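Saframycin Mx1 synthetase B (Legionella pneumophila subsp. pneumophila, PDB 3KXW) belongs to the ANL superfamily, is also named a fatty acid AMP ligase, and holds 5'-O-[(S)-(dodecanoyloxy)(hydroxy)phosphoryl]adenosine in a pocket. Local coordinates at residues 46-57 with 79-88; 536-544 with 570-578. All coordinates share one frame; numbering follows the deposited sequence.

Contact 1: 46-57 with 79-88; sequences LDQHAKAIAATL and IQAFLGCLYA
Different first torsions bring Asp-47 and Tyr-87 together: chi1 of -180° sends the Asp-47 carboxylate trans to its own N, whereas chi1 of -84° places the Tyr-87 ring beside its N. Asp-47 OD1 lies at the ring's edge, in its plane, and Tyr-87 OH donates to the anti lone pair of that oxygen at 2.6 Å. The other oxygen, OD2, is met on its syn side by Lys-51 NZ, somewhat out of the carboxylate plane, in a salt bridge, so both carboxylate oxygens are held, and Arg-18 of helix 13-23 touches the same side chain. Ala-50 CB sits over the centre of the Tyr-87 ring, 3.7 Å from its centroid, in a CH-pi contact. With Ala-54 added, Asp-47, Ala-50 and Lys-51 form the hole that receives Tyr-87 as a knob. This knob-into-hole fit helps join helices 43-59 and 76-87 of the AMP-binding domain, whose segment axes approach to 7.4 Å. Gly-84, with no side chain, lets the backbones come close: its CA lies 3.4 Å from Ala-50 O in a CA-H...O contact, with Ile-53 CG2 packed against the same CA. Near one end the Gln-80 amide stacks, offset toward the rim, on one face of the His-49 imidazole, their planes 10° apart. A water donates to Gln-80 OE1 at 2.7 Å and weakly accepts from His-49 ND1.

Contact 2: 536-544 with 570-578; sequences EVHTIVLIP and LPIVATWQL
Strands 539-544 and 574-577 run antiparallel, their segment axes 4.7 Å apart at closest, with Ile-540/Trp-576 as a hydrogen-bonded pair and Val-541/Thr-575 as a non-hydrogen-bonded one. At the Leu-542 end the ladder closes in a classic beta bulge, where Val-573 and Ala-574 together face Leu-542. Leu-542 O accepts from Val-573 N at 2.8 Å and only weakly from Ala-574 N, while Leu-542 N donates to Ala-574 O. This pairing places 574-577 at the edge of the C-terminal-domain sheet; on its other side, strand 539-544 bonds to strand 499-508.

Trp-576 and Ile-540 point to the face packed by helix 515-533. With CG anti to the backbone N (chi1 175°), the indole of Trp-576 crosses Ile-540 at a slant, and its CE3 meets Ile-540 CG1 at 3.8 Å. Val-537 O lies in the ring plane, 3.5 Å from Trp-576 CZ3 at the edge, and has no hydrogen-bonding partner in the model although it is buried. Phe-522 of helix 515-533 stacks on the indole, and Lys-276 makes a cation-pi contact with it, linking the C-terminal domain to helix 269-277.

Beyond the bulge, Val-573 CG2 slides past the Pro-544 ring, 3.9 Å from its CD, and Pro-571 CB packs obliquely against the same proline. Pro-571 O, beside Ile-543 CG2, is likewise buried without a partner. Ile-572 CD1 meets Val-541 CG1 at about a right angle. On the sheet face that carries Val-541, Thr-539 and Gln-577 lie side by side. The Gln-577 chain bends at chi2 (-81°), turning its amide back toward the threonine, and Thr-539 OG1 donates to Gln-577 OE1 over a modelled 2.5 Å, short enough that the exact length is doubtful.

Overall arrangement
From the N terminus, contact 1 comes first: helix 43-59 leads into strand 67-71, and helix 76-87 then packs back on the first helix, closing a loop in which 21 residues separate segments 46-57 and 79-88, all within the AMP-binding domain. The chain goes on through the rest of that domain before contact 2 begins. There, 25 residues that include helix 554-567 separate segments 536-544 and 570-578, and strand 574-577 comes back to form an outer strand of the C-terminal sheet. The two loops follow in series, neither nested nor crossed. Their centres lie about 47 Å apart, on opposite sides of the chain's centre, and one ties helices of the large domain while the other completes the smaller domain's sheet.

Contact 1: 46-57 with 79-88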
ATOM      1  N   LEU A  46     -25.140  -0.135   0.598  1.00 14.92           N
ATOM      2  CA  LEU A  46     -24.016   0.259   1.431  1.00 15.52           C
ATOM      3  C   LEU A  46     -24.488   1.052   2.660  1.00 14.19           C
ATOM      4  O   LEU A  46     -24.108   0.770   3.798  1.00 14.83           O
ATOM      5  CB  LEU A  46     -23.036   1.075   0.585  1.00 18.49           C
ATOM      6  CG  LEU A  46     -21.784   1.619   1.256  1.00 19.59           C
ATOM      7  CD1 LEU A  46     -20.953   0.491   1.855  1.00 21.34           C
ATOM      8  CD2 LEU A  46     -20.957   2.481   0.278  1.00 22.56           C
ATOM      9  N   ASP A  47     -25.319   2.055   2.430  1.00 13.55           N
ATOM     10  CA  ASP A  47     -25.909   2.836   3.522  1.00 14.28           C
ATOM     11  C   ASP A  47     -26.719   1.951   4.507  1.00 13.70           C
ATOM     12  O   ASP A  47     -26.591   2.088   5.742  1.00 13.85           O
ATOM     13  CB  ASP A  47     -26.798   3.918   2.896  1.00 14.48           C
ATOM     14  CG  ASP A  47     -27.476   4.811   3.914  1.00 16.89           C
ATOM     15  OD1 ASP A  47     -26.786   5.420   4.748  1.00 16.47           O
ATOM     16  OD2 ASP A  47     -28.712   4.929   3.831  1.00 17.33           O
ATOM     17  N   GLN A  48     -27.545   1.044   3.989  1.00 15.05           N
ATOM     18  CA  GLN A  48     -28.329   0.178   4.881  1.00 14.99           C
ATOM     19  C   GLN A  48     -27.435  -0.757   5.723  1.00 15.00           C
ATOM     20  O   GLN A  48     -27.648  -0.902   6.934  1.00 15.23           O
ATOM     21  CB  GLN A  48     -29.414  -0.626   4.128  1.00 15.49           C
ATOM     22  CG  GLN A  48     -30.625   0.216   3.642  1.00 14.47           C
ATOM     23  CD  GLN A  48     -31.252   1.053   4.747  1.00 16.90           C
ATOM     24  OE1 GLN A  48     -31.242   2.283   4.690  1.00 19.77           O
ATOM     25  NE2 GLN A  48     -31.827   0.397   5.739  1.00 15.93           N
ATOM     26  N   HIS A  49     -26.448  -1.396   5.090  1.00 17.33           N
ATOM     27  CA  HIS A  49     -25.499  -2.234   5.838  1.00 15.17           C
ATOM     28  C   HIS A  49     -24.736  -1.448   6.902  1.00 14.40           C
ATOM     29  O   HIS A  49     -24.624  -1.885   8.039  1.00 13.75           O
ATOM     30  CB  HIS A  49     -24.519  -2.963   4.899  1.00 17.62           C
ATOM     31  CG  HIS A  49     -25.129  -4.145   4.215  1.00 18.80           C
ATOM     32  ND1 HIS A  49     -25.357  -5.339   4.863  1.00 23.32           N
ATOM     33  CD2 HIS A  49     -25.586  -4.310   2.952  1.00 21.34           C
ATOM     34  CE1 HIS A  49     -25.921  -6.194   4.027  1.00 26.29           C
ATOM     35  NE2 HIS A  49     -26.079  -5.593   2.861  1.00 24.93           N
ATOM     36  N   ALA A  50     -24.228  -0.274   6.530  1.00 15.26           N
ATOM     37  CA  ALA A  50     -23.531   0.597   7.474  1.00 14.57           C
ATOM     38  C   ALA A  50     -24.389   0.959   8.680  1.00 15.24           C
ATOM     39  O   ALA A  50     -23.923   0.927   9.834  1.00 14.05           O
ATOM     40  CB  ALA A  50     -23.003   1.862   6.762  1.00 13.91           C
ATOM     41  N   LYS A  51     -25.651   1.302   8.426  1.00 14.77           N
ATOM     42  CA  LYS A  51     -26.581   1.599   9.519  1.00 16.07           C
ATOM     43  C   LYS A  51     -26.825   0.397  10.417  1.00 15.81           C
ATOM     44  O   LYS A  51     -26.825   0.534  11.649  1.00 15.26           O
ATOM     45  CB  LYS A  51     -27.914   2.126   8.972  1.00 16.46           C
ATOM     46  CG  LYS A  51     -27.783   3.511   8.352  1.00 16.54           C
ATOM     47  CD  LYS A  51     -28.948   3.841   7.419  1.00 16.96           C
ATOM     48  CE  LYS A  51     -29.174   5.340   7.355  1.00 19.68           C
ATOM     49  NZ  LYS A  51     -29.978   5.714   6.172  1.00 18.41           N
ATOM     50  N   ALA A  52     -27.031  -0.772   9.808  1.00 14.69           N
ATOM     51  CA  ALA A  52     -27.243  -2.006  10.568  1.00 16.45           C
ATOM     52  C   ALA A  52     -26.044  -2.322  11.466  1.00 16.64           C
ATOM     53  O   ALA A  52     -26.195  -2.713  12.628  1.00 14.59           O
ATOM     54  CB  ALA A  52     -27.525  -3.174   9.616  1.00 15.83           C
ATOM     55  N   ILE A  53     -24.845  -2.161  10.917  1.00 15.25           N
ATOM     56  CA  ILE A  53     -23.640  -2.453  11.678  1.00 14.93           C
ATOM     57  C   ILE A  53     -23.444  -1.427  12.776  1.00 14.61           C
ATOM     58  O   ILE A  53     -23.114  -1.780  13.917  1.00 15.69           O
ATOM     59  CB  ILE A  53     -22.403  -2.516  10.750  1.00 13.08           C
ATOM     60  CG1 ILE A  53     -22.519  -3.747   9.855  1.00 13.53           C
ATOM     61  CG2 ILE A  53     -21.092  -2.486  11.569  1.00 12.99           C
ATOM     62  CD1 ILE A  53     -21.653  -3.690   8.584  1.00 14.34           C
ATOM     63  N   ALA A  54     -23.667  -0.155  12.455  1.00 14.13           N
ATOM     64  CA  ALA A  54     -23.567   0.886  13.476  1.00 15.08           C
ATOM     65  C   ALA A  54     -24.577   0.666  14.619  1.00 16.74           C
ATOM     66  O   ALA A  54     -24.263   0.888  15.792  1.00 14.81           O
ATOM     67  CB  ALA A  54     -23.712   2.294  12.852  1.00 14.26           C
ATOM     68  N   ALA A  55     -25.786   0.237  14.282  1.00 15.39           N
ATOM     69  CA  ALA A  55     -26.806   0.034  15.319  1.00 16.12           C
ATOM     70  C   ALA A  55     -26.385  -1.113  16.249  1.00 18.42           C
ATOM     71  O   ALA A  55     -26.618  -1.070  17.456  1.00 17.87           O
ATOM     72  CB  ALA A  55     -28.161  -0.270  14.682  1.00 17.44           C
ATOM     73  N   THR A  56     -25.792  -2.147  15.666  1.00 16.16           N
ATOM     74  CA  THR A  56     -25.261  -3.250  16.448  1.00 17.49           C
ATOM     75  C   THR A  56     -24.123  -2.797  17.372  1.00 18.20           C
ATOM     76  O   THR A  56     -24.096  -3.134  18.561  1.00 16.87           O
ATOM     77  CB  THR A  56     -24.776  -4.390  15.547  1.00 17.14           C
ATOM     78  OG1 THR A  56     -25.848  -4.801  14.695  1.00 17.62           O
ATOM     79  CG2 THR A  56     -24.298  -5.559  16.390  1.00 17.97           C
ATOM     80  N   LEU A  57     -23.189  -2.016  16.835  1.00 15.57           N
ATOM     81  CA  LEU A  57     -22.109  -1.477  17.669  1.00 16.70           C
ATOM     82  C   LEU A  57     -22.670  -0.666  18.843  1.00 16.53           C
ATOM     83  O   LEU A  57     -22.247  -0.804  19.993  1.00 17.76           O
ATOM     84  CB  LEU A  57     -21.160  -0.602  16.810  1.00 15.57           C
ATOM     85  CG  LEU A  57     -20.264  -1.350  15.826  1.00 15.60           C
ATOM     86  CD1 LEU A  57     -19.476  -0.365  14.928  1.00 13.86           C
ATOM     87  CD2 LEU A  57     -19.302  -2.289  16.576  1.00 15.08           C
ATOM     88  N   ILE A  79     -15.622  -3.439   3.769  1.00 12.77           N
ATOM     89  CA  ILE A  79     -16.080  -2.085   3.424  1.00 13.19           C
ATOM     90  C   ILE A  79     -17.353  -1.719   4.180  1.00 13.95           C
ATOM     91  O   ILE A  79     -17.497  -0.599   4.688  1.00 12.90           O
ATOM     92  CB  ILE A  79     -16.310  -1.961   1.899  1.00 14.39           C
ATOM     93  CG1 ILE A  79     -14.979  -2.152   1.148  1.00 13.00           C
ATOM     94  CG2 ILE A  79     -16.937  -0.608   1.565  1.00 14.42           C
ATOM     95  CD1 ILE A  79     -15.145  -2.391  -0.392  1.00 13.45           C
ATOM     96  N   GLN A  80     -18.278  -2.665   4.280  1.00 13.15           N
ATOM     97  CA  GLN A  80     -19.489  -2.430   5.080  1.00 14.38           C
ATOM     98  C   GLN A  80     -19.123  -2.148   6.547  1.00 13.96           C
ATOM     99  O   GLN A  80     -19.690  -1.255   7.173  1.00 13.24           O
ATOM    100  CB  GLN A  80     -20.406  -3.655   5.004  1.00 14.36           C
ATOM    101  CG  GLN A  80     -20.926  -3.945   3.591  1.00 16.01           C
ATOM    102  CD  GLN A  80     -21.406  -5.366   3.415  1.00 22.84           C
ATOM    103  OE1 GLN A  80     -21.502  -6.122   4.371  1.00 26.61           O
ATOM    104  NE2 GLN A  80     -21.678  -5.749   2.179  1.00 26.30           N
ATOM    105  N   ALA A  81     -18.197  -2.934   7.092  1.00 12.55           N
ATOM    106  CA  ALA A  81     -17.829  -2.821   8.515  1.00 13.48           C
ATOM    107  C   ALA A  81     -17.140  -1.490   8.776  1.00 12.56           C
ATOM    108  O   ALA A  81     -17.409  -0.825   9.777  1.00 12.18           O
ATOM    109  CB  ALA A  81     -16.933  -4.012   8.960  1.00 11.77           C
ATOM    110  N   PHE A  82     -16.267  -1.086   7.856  1.00 12.24           N
ATOM    111  CA  PHE A  82     -15.560   0.186   7.967  1.00 11.28           C
ATOM    112  C   PHE A  82     -16.568   1.352   8.004  1.00 12.47           C
ATOM    113  O   PHE A  82     -16.498   2.224   8.876  1.00 12.59           O
ATOM    114  CB  PHE A  82     -14.571   0.346   6.797  1.00 11.84           C
ATOM    115  CG  PHE A  82     -13.670   1.572   6.905  1.00 11.78           C
ATOM    116  CD1 PHE A  82     -12.431   1.480   7.512  1.00 12.45           C
ATOM    117  CD2 PHE A  82     -14.073   2.799   6.400  1.00 13.40           C
ATOM    118  CE1 PHE A  82     -11.584   2.607   7.620  1.00 12.60           C
ATOM    119  CE2 PHE A  82     -13.234   3.938   6.497  1.00 13.96           C
ATOM    120  CZ  PHE A  82     -11.994   3.827   7.111  1.00 13.42           C
ATOM    121  N   LEU A  83     -17.509   1.380   7.070  1.00 12.18           N
ATOM    122  CA  LEU A  83     -18.465   2.475   7.078  1.00 13.25           C
ATOM    123  C   LEU A  83     -19.349   2.375   8.332  1.00 13.18           C
ATOM    124  O   LEU A  83     -19.719   3.388   8.942  1.00 14.01           O
ATOM    125  CB  LEU A  83     -19.345   2.448   5.823  1.00 13.54           C
ATOM    126  CG  LEU A  83     -18.648   2.919   4.550  1.00 18.32           C
ATOM    127  CD1 LEU A  83     -19.620   2.836   3.416  1.00 21.87           C
ATOM    128  CD2 LEU A  83     -18.213   4.348   4.730  1.00 19.82           C
ATOM    129  N   GLY A  84     -19.692   1.154   8.705  1.00 13.47           N
ATOM    130  CA  GLY A  84     -20.514   0.933   9.885  1.00 13.50           C
ATOM    131  C   GLY A  84     -19.834   1.536  11.116  1.00 14.81           C
ATOM    132  O   GLY A  84     -20.494   2.152  11.953  1.00 13.02           O
ATOM    133  N   CYS A  85     -18.507   1.402  11.205  1.00 13.59           N
ATOM    134  CA  CYS A  85     -17.766   2.043  12.301  1.00 12.97           C
ATOM    135  C   CYS A  85     -17.919   3.550  12.249  1.00 13.69           C
ATOM    136  O   CYS A  85     -18.184   4.191  13.263  1.00 14.71           O
ATOM    137  CB  CYS A  85     -16.270   1.707  12.269  1.00 14.71           C
ATOM    138  SG  CYS A  85     -15.888   0.029  12.700  1.00 18.68           S
ATOM    139  N   LEU A  86     -17.727   4.131  11.072  1.00 12.90           N
ATOM    140  CA  LEU A  86     -17.825   5.573  10.958  1.00 14.27           C
ATOM    141  C   LEU A  86     -19.224   6.089  11.329  1.00 13.95           C
ATOM    142  O   LEU A  86     -19.353   7.120  11.988  1.00 13.31           O
ATOM    143  CB  LEU A  86     -17.452   6.066   9.545  1.00 13.34           C
ATOM    144  CG  LEU A  86     -16.044   5.764   9.018  1.00 18.74           C
ATOM    145  CD1 LEU A  86     -15.655   6.680   7.866  1.00 18.02           C
ATOM    146  CD2 LEU A  86     -15.014   5.779  10.112  1.00 17.67           C
ATOM    147  N   TYR A  87     -20.262   5.394  10.868  1.00 12.33           N
ATOM    148  CA  TYR A  87     -21.630   5.781  11.197  1.00 13.34           C
ATOM    149  C   TYR A  87     -21.898   5.751  12.695  1.00 14.20           C
ATOM    150  O   TYR A  87     -22.780   6.447  13.162  1.00 16.62           O
ATOM    151  CB  TYR A  87     -22.639   4.857  10.540  1.00 13.23           C
ATOM    152  CG  TYR A  87     -23.019   5.160   9.101  1.00 13.23           C
ATOM    153  CD1 TYR A  87     -22.067   5.278   8.095  1.00 12.01           C
ATOM    154  CD2 TYR A  87     -24.361   5.251   8.741  1.00 14.19           C
ATOM    155  CE1 TYR A  87     -22.453   5.504   6.759  1.00 13.00           C
ATOM    156  CE2 TYR A  87     -24.753   5.492   7.419  1.00 14.07           C
ATOM    157  CZ  TYR A  87     -23.796   5.605   6.435  1.00 13.35           C
ATOM    158  OH  TYR A  87     -24.231   5.821   5.132  1.00 14.23           O
ATOM    159  N   ALA A  88     -21.171   4.919  13.430  1.00 14.10           N
ATOM    160  CA  ALA A  88     -21.312   4.873  14.887  1.00 14.60           C
ATOM    161  C   ALA A  88     -20.416   5.884  15.606  1.00 16.13           C
ATOM    162  O   ALA A  88     -20.435   5.971  16.835  1.00 19.46           O
ATOM    163  CB  ALA A  88     -21.031   3.467  15.395  1.00 14.82           C
TER
HETATM  164  O   HOH W   1     -23.220  -6.460   6.442  1.00 28.95           O

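Contact 2: 536-544 with 570-578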
ATOM      1  N   GLU A 536       8.172  -6.996  -1.002  1.00 17.04           N
ATOM      2  CA  GLU A 536       8.361  -7.583  -2.332  1.00 18.53           C
ATOM      3  C   GLU A 536       9.787  -8.063  -2.573  1.00 17.74           C
ATOM      4  O   GLU A 536      10.710  -7.254  -2.598  1.00 17.84           O
ATOM      5  CB  GLU A 536       8.000  -6.579  -3.427  1.00 21.32           C
ATOM      6  CG  GLU A 536       6.602  -6.010  -3.303  1.00 20.56           C
ATOM      7  CD  GLU A 536       6.612  -4.699  -2.569  1.00 26.17           C
ATOM      8  OE1 GLU A 536       7.334  -4.590  -1.563  1.00 33.59           O
ATOM      9  OE2 GLU A 536       5.922  -3.753  -2.996  1.00 29.91           O
ATOM     10  N   VAL A 537       9.966  -9.369  -2.785  1.00 17.73           N
ATOM     11  CA  VAL A 537      11.293  -9.907  -3.148  1.00 16.57           C
ATOM     12  C   VAL A 537      11.727  -9.494  -4.553  1.00 18.04           C
ATOM     13  O   VAL A 537      10.978  -9.668  -5.515  1.00 19.24           O
ATOM     14  CB  VAL A 537      11.323 -11.442  -3.080  1.00 17.90           C
ATOM     15  CG1 VAL A 537      12.723 -11.947  -3.455  1.00 16.84           C
ATOM     16  CG2 VAL A 537      10.933 -11.918  -1.679  1.00 16.85           C
ATOM     17  N   HIS A 538      12.945  -8.966  -4.686  1.00 18.35           N
ATOM     18  CA  HIS A 538      13.416  -8.480  -5.976  1.00 18.14           C
ATOM     19  C   HIS A 538      14.302  -9.484  -6.684  1.00 18.39           C
ATOM     20  O   HIS A 538      14.326  -9.558  -7.926  1.00 17.13           O
ATOM     21  CB  HIS A 538      14.147  -7.151  -5.819  1.00 22.15           C
ATOM     22  CG  HIS A 538      13.326  -6.101  -5.130  1.00 24.23           C
ATOM     23  ND1 HIS A 538      12.228  -5.509  -5.720  1.00 27.10           N
ATOM     24  CD2 HIS A 538      13.424  -5.566  -3.886  1.00 24.07           C
ATOM     25  CE1 HIS A 538      11.694  -4.642  -4.873  1.00 27.86           C
ATOM     26  NE2 HIS A 538      12.402  -4.656  -3.754  1.00 28.82           N
ATOM     27  N   THR A 539      15.006 -10.275  -5.880  1.00 16.38           N
ATOM     28  CA  THR A 539      15.976 -11.208  -6.398  1.00 15.61           C
ATOM     29  C   THR A 539      15.895 -12.501  -5.605  1.00 15.61           C
ATOM     30  O   THR A 539      15.850 -12.485  -4.375  1.00 14.41           O
ATOM     31  CB  THR A 539      17.422 -10.640  -6.261  1.00 18.01           C
ATOM     32  OG1 THR A 539      17.521  -9.374  -6.933  1.00 18.95           O
ATOM     33  CG2 THR A 539      18.433 -11.605  -6.837  1.00 17.33           C
ATOM     34  N   ILE A 540      15.878 -13.628  -6.304  1.00 14.19           N
ATOM     35  CA  ILE A 540      15.943 -14.923  -5.624  1.00 16.86           C
ATOM     36  C   ILE A 540      17.067 -15.740  -6.216  1.00 16.65           C
ATOM     37  O   ILE A 540      17.160 -15.859  -7.436  1.00 16.36           O
ATOM     38  CB  ILE A 540      14.623 -15.733  -5.777  1.00 15.86           C
ATOM     39  CG1 ILE A 540      13.454 -14.913  -5.235  1.00 14.66           C
ATOM     40  CG2 ILE A 540      14.733 -17.089  -5.054  1.00 16.48           C
ATOM     41  CD1 ILE A 540      12.116 -15.557  -5.467  1.00 18.49           C
ATOM     42  N   VAL A 541      17.901 -16.319  -5.353  1.00 17.18           N
ATOM     43  CA  VAL A 541      19.017 -17.140  -5.819  1.00 18.74           C
ATOM     44  C   VAL A 541      18.914 -18.552  -5.250  1.00 17.61           C
ATOM     45  O   VAL A 541      18.728 -18.721  -4.044  1.00 15.65           O
ATOM     46  CB  VAL A 541      20.394 -16.552  -5.387  1.00 19.18           C
ATOM     47  CG1 VAL A 541      21.510 -17.323  -6.049  1.00 20.76           C
ATOM     48  CG2 VAL A 541      20.496 -15.074  -5.765  1.00 21.43           C
ATOM     49  N   LEU A 542      19.061 -19.550  -6.121  1.00 19.30           N
ATOM     50  CA  LEU A 542      18.970 -20.949  -5.731  1.00 17.42           C
ATOM     51  C   LEU A 542      20.380 -21.523  -5.810  1.00 18.36           C
ATOM     52  O   LEU A 542      21.093 -21.264  -6.770  1.00 19.64           O
ATOM     53  CB  LEU A 542      18.020 -21.728  -6.672  1.00 18.71           C
ATOM     54  CG  LEU A 542      16.561 -21.234  -6.774  1.00 19.92           C
ATOM     55  CD1 LEU A 542      15.685 -22.155  -7.651  1.00 17.61           C
ATOM     56  CD2 LEU A 542      15.893 -21.033  -5.395  1.00 16.07           C
ATOM     57  N   ILE A 543      20.767 -22.283  -4.793  1.00 17.26           N
ATOM     58  CA  ILE A 543      22.068 -22.934  -4.753  1.00 20.39           C
ATOM     59  C   ILE A 543      21.891 -24.372  -4.250  1.00 19.91           C
ATOM     60  O   ILE A 543      20.847 -24.705  -3.704  1.00 18.46           O
ATOM     61  CB  ILE A 543      23.027 -22.157  -3.837  1.00 19.78           C
ATOM     62  CG1 ILE A 543      22.536 -22.187  -2.386  1.00 18.31           C
ATOM     63  CG2 ILE A 543      23.184 -20.703  -4.343  1.00 19.96           C
ATOM     64  CD1 ILE A 543      23.581 -21.695  -1.415  1.00 23.04           C
ATOM     65  N   PRO A 544      22.918 -25.224  -4.426  1.00 23.17           N
ATOM     66  CA  PRO A 544      22.815 -26.631  -4.012  1.00 21.45           C
ATOM     67  C   PRO A 544      22.756 -26.817  -2.500  1.00 21.37           C
ATOM     68  O   PRO A 544      23.173 -25.954  -1.731  1.00 21.16           O
ATOM     69  CB  PRO A 544      24.119 -27.262  -4.559  1.00 23.48           C
ATOM     70  CG  PRO A 544      24.601 -26.325  -5.617  1.00 24.16           C
ATOM     71  CD  PRO A 544      24.201 -24.955  -5.102  1.00 21.55           C
ATOM     72  N   LEU A 570      30.124 -18.502  -5.263  1.00 45.46           N
ATOM     73  CA  LEU A 570      29.338 -19.695  -4.968  1.00 43.27           C
ATOM     74  C   LEU A 570      28.630 -20.358  -6.155  1.00 39.26           C
ATOM     75  O   LEU A 570      28.318 -19.719  -7.171  1.00 38.17           O
ATOM     76  CB  LEU A 570      28.397 -19.479  -3.779  1.00 42.15           C
ATOM     77  CG  LEU A 570      27.404 -18.332  -3.693  1.00 39.21           C
ATOM     78  CD1 LEU A 570      26.675 -18.140  -4.999  1.00 38.79           C
ATOM     79  CD2 LEU A 570      26.441 -18.678  -2.583  1.00 39.65           C
ATOM     80  N   PRO A 571      28.393 -21.669  -6.035  1.00 39.94           N
ATOM     81  CA  PRO A 571      27.731 -22.382  -7.126  1.00 35.80           C
ATOM     82  C   PRO A 571      26.293 -21.901  -7.179  1.00 34.20           C
ATOM     83  O   PRO A 571      25.632 -21.905  -6.143  1.00 34.45           O
ATOM     84  CB  PRO A 571      27.767 -23.849  -6.670  1.00 35.43           C
ATOM     85  CG  PRO A 571      28.633 -23.896  -5.445  1.00 35.79           C
ATOM     86  CD  PRO A 571      28.607 -22.525  -4.856  1.00 40.11           C
ATOM     87  N   ILE A 572      25.817 -21.488  -8.344  1.00 30.55           N
ATOM     88  CA  ILE A 572      24.447 -21.015  -8.463  1.00 29.73           C
ATOM     89  C   ILE A 572      23.633 -21.924  -9.372  1.00 27.30           C
ATOM     90  O   ILE A 572      24.044 -22.218 -10.491  1.00 30.25           O
ATOM     91  CB  ILE A 572      24.391 -19.559  -8.992  1.00 30.88           C
ATOM     92  CG1 ILE A 572      24.885 -18.581  -7.922  1.00 32.41           C
ATOM     93  CG2 ILE A 572      22.984 -19.196  -9.414  1.00 26.24           C
ATOM     94  CD1 ILE A 572      24.686 -17.112  -8.295  1.00 35.32           C
ATOM     95  N   VAL A 573      22.480 -22.370  -8.883  1.00 23.71           N
ATOM     96  CA  VAL A 573      21.580 -23.204  -9.665  1.00 23.67           C
ATOM     97  C   VAL A 573      20.746 -22.336 -10.597  1.00 25.90           C
ATOM     98  O   VAL A 573      20.598 -22.635 -11.783  1.00 24.52           O
ATOM     99  CB  VAL A 573      20.636 -24.008  -8.761  1.00 23.12           C
ATOM    100  CG1 VAL A 573      19.544 -24.706  -9.588  1.00 25.44           C
ATOM    101  CG2 VAL A 573      21.431 -25.002  -7.905  1.00 24.30           C
ATOM    102  N   ALA A 574      20.171 -21.265 -10.054  1.00 21.96           N
ATOM    103  CA  ALA A 574      19.399 -20.346 -10.886  1.00 22.40           C
ATOM    104  C   ALA A 574      19.187 -19.048 -10.153  1.00 20.67           C
ATOM    105  O   ALA A 574      19.290 -18.991  -8.921  1.00 18.78           O
ATOM    106  CB  ALA A 574      18.053 -20.959 -11.298  1.00 22.59           C
ATOM    107  N   THR A 575      18.907 -18.001 -10.917  1.00 20.61           N
ATOM    108  CA  THR A 575      18.629 -16.694 -10.334  1.00 20.17           C
ATOM    109  C   THR A 575      17.345 -16.196 -10.949  1.00 19.45           C
ATOM    110  O   THR A 575      17.091 -16.448 -12.121  1.00 21.22           O
ATOM    111  CB  THR A 575      19.777 -15.698 -10.615  1.00 20.86           C
ATOM    112  OG1 THR A 575      20.977 -16.181 -10.008  1.00 23.15           O
ATOM    113  CG2 THR A 575      19.479 -14.307 -10.038  1.00 21.68           C
ATOM    114  N   TRP A 576      16.532 -15.497 -10.163  1.00 17.89           N
ATOM    115  CA  TRP A 576      15.320 -14.864 -10.675  1.00 17.27           C
ATOM    116  C   TRP A 576      15.442 -13.386 -10.325  1.00 17.15           C
ATOM    117  O   TRP A 576      15.795 -13.051  -9.194  1.00 15.77           O
ATOM    118  CB  TRP A 576      14.121 -15.495  -9.962  1.00 18.64           C
ATOM    119  CG  TRP A 576      12.742 -14.925 -10.230  1.00 17.97           C
ATOM    120  CD1 TRP A 576      11.841 -15.363 -11.155  1.00 18.05           C
ATOM    121  CD2 TRP A 576      12.081 -13.889  -9.483  1.00 17.76           C
ATOM    122  NE1 TRP A 576      10.665 -14.640 -11.058  1.00 19.02           N
ATOM    123  CE2 TRP A 576      10.792 -13.729 -10.035  1.00 19.35           C
ATOM    124  CE3 TRP A 576      12.457 -13.079  -8.403  1.00 17.16           C
ATOM    125  CZ2 TRP A 576       9.882 -12.780  -9.551  1.00 18.48           C
ATOM    126  CZ3 TRP A 576      11.556 -12.130  -7.924  1.00 16.95           C
ATOM    127  CH2 TRP A 576      10.284 -11.992  -8.500  1.00 19.14           C
ATOM    128  N   GLN A 577      15.168 -12.516 -11.292  1.00 17.83           N
ATOM    129  CA  GLN A 577      15.213 -11.070 -11.070  1.00 18.90           C
ATOM    130  C   GLN A 577      13.900 -10.442 -11.518  1.00 18.37           C
ATOM    131  O   GLN A 577      13.582 -10.424 -12.715  1.00 19.43           O
ATOM    132  CB  GLN A 577      16.371 -10.432 -11.844  1.00 21.35           C
ATOM    133  CG  GLN A 577      17.769 -10.881 -11.402  1.00 24.93           C
ATOM    134  CD  GLN A 577      18.262 -10.152 -10.164  1.00 25.09           C
ATOM    135  OE1 GLN A 577      17.468  -9.621  -9.387  1.00 26.76           O
ATOM    136  NE2 GLN A 577      19.579 -10.116  -9.973  1.00 26.44           N
ATOM    137  N   LEU A 578      13.141  -9.920 -10.564  1.00 16.83           N
ATOM    138  CA  LEU A 578      11.818  -9.353 -10.856  1.00 17.39           C
ATOM    139  C   LEU A 578      11.828  -8.353 -12.010  1.00 18.49           C
ATOM    140  O   LEU A 578      10.943  -8.371 -12.874  1.00 19.22           O
ATOM    141  CB  LEU A 578      11.239  -8.692  -9.600  1.00 16.58           C
ATOM    142  CG  LEU A 578       9.964  -7.872  -9.780  1.00 18.10           C
ATOM    143  CD1 LEU A 578       8.870  -8.710 -10.389  1.00 16.28           C
ATOM    144  CD2 LEU A 578       9.526  -7.319  -8.432  1.00 20.37           C
TER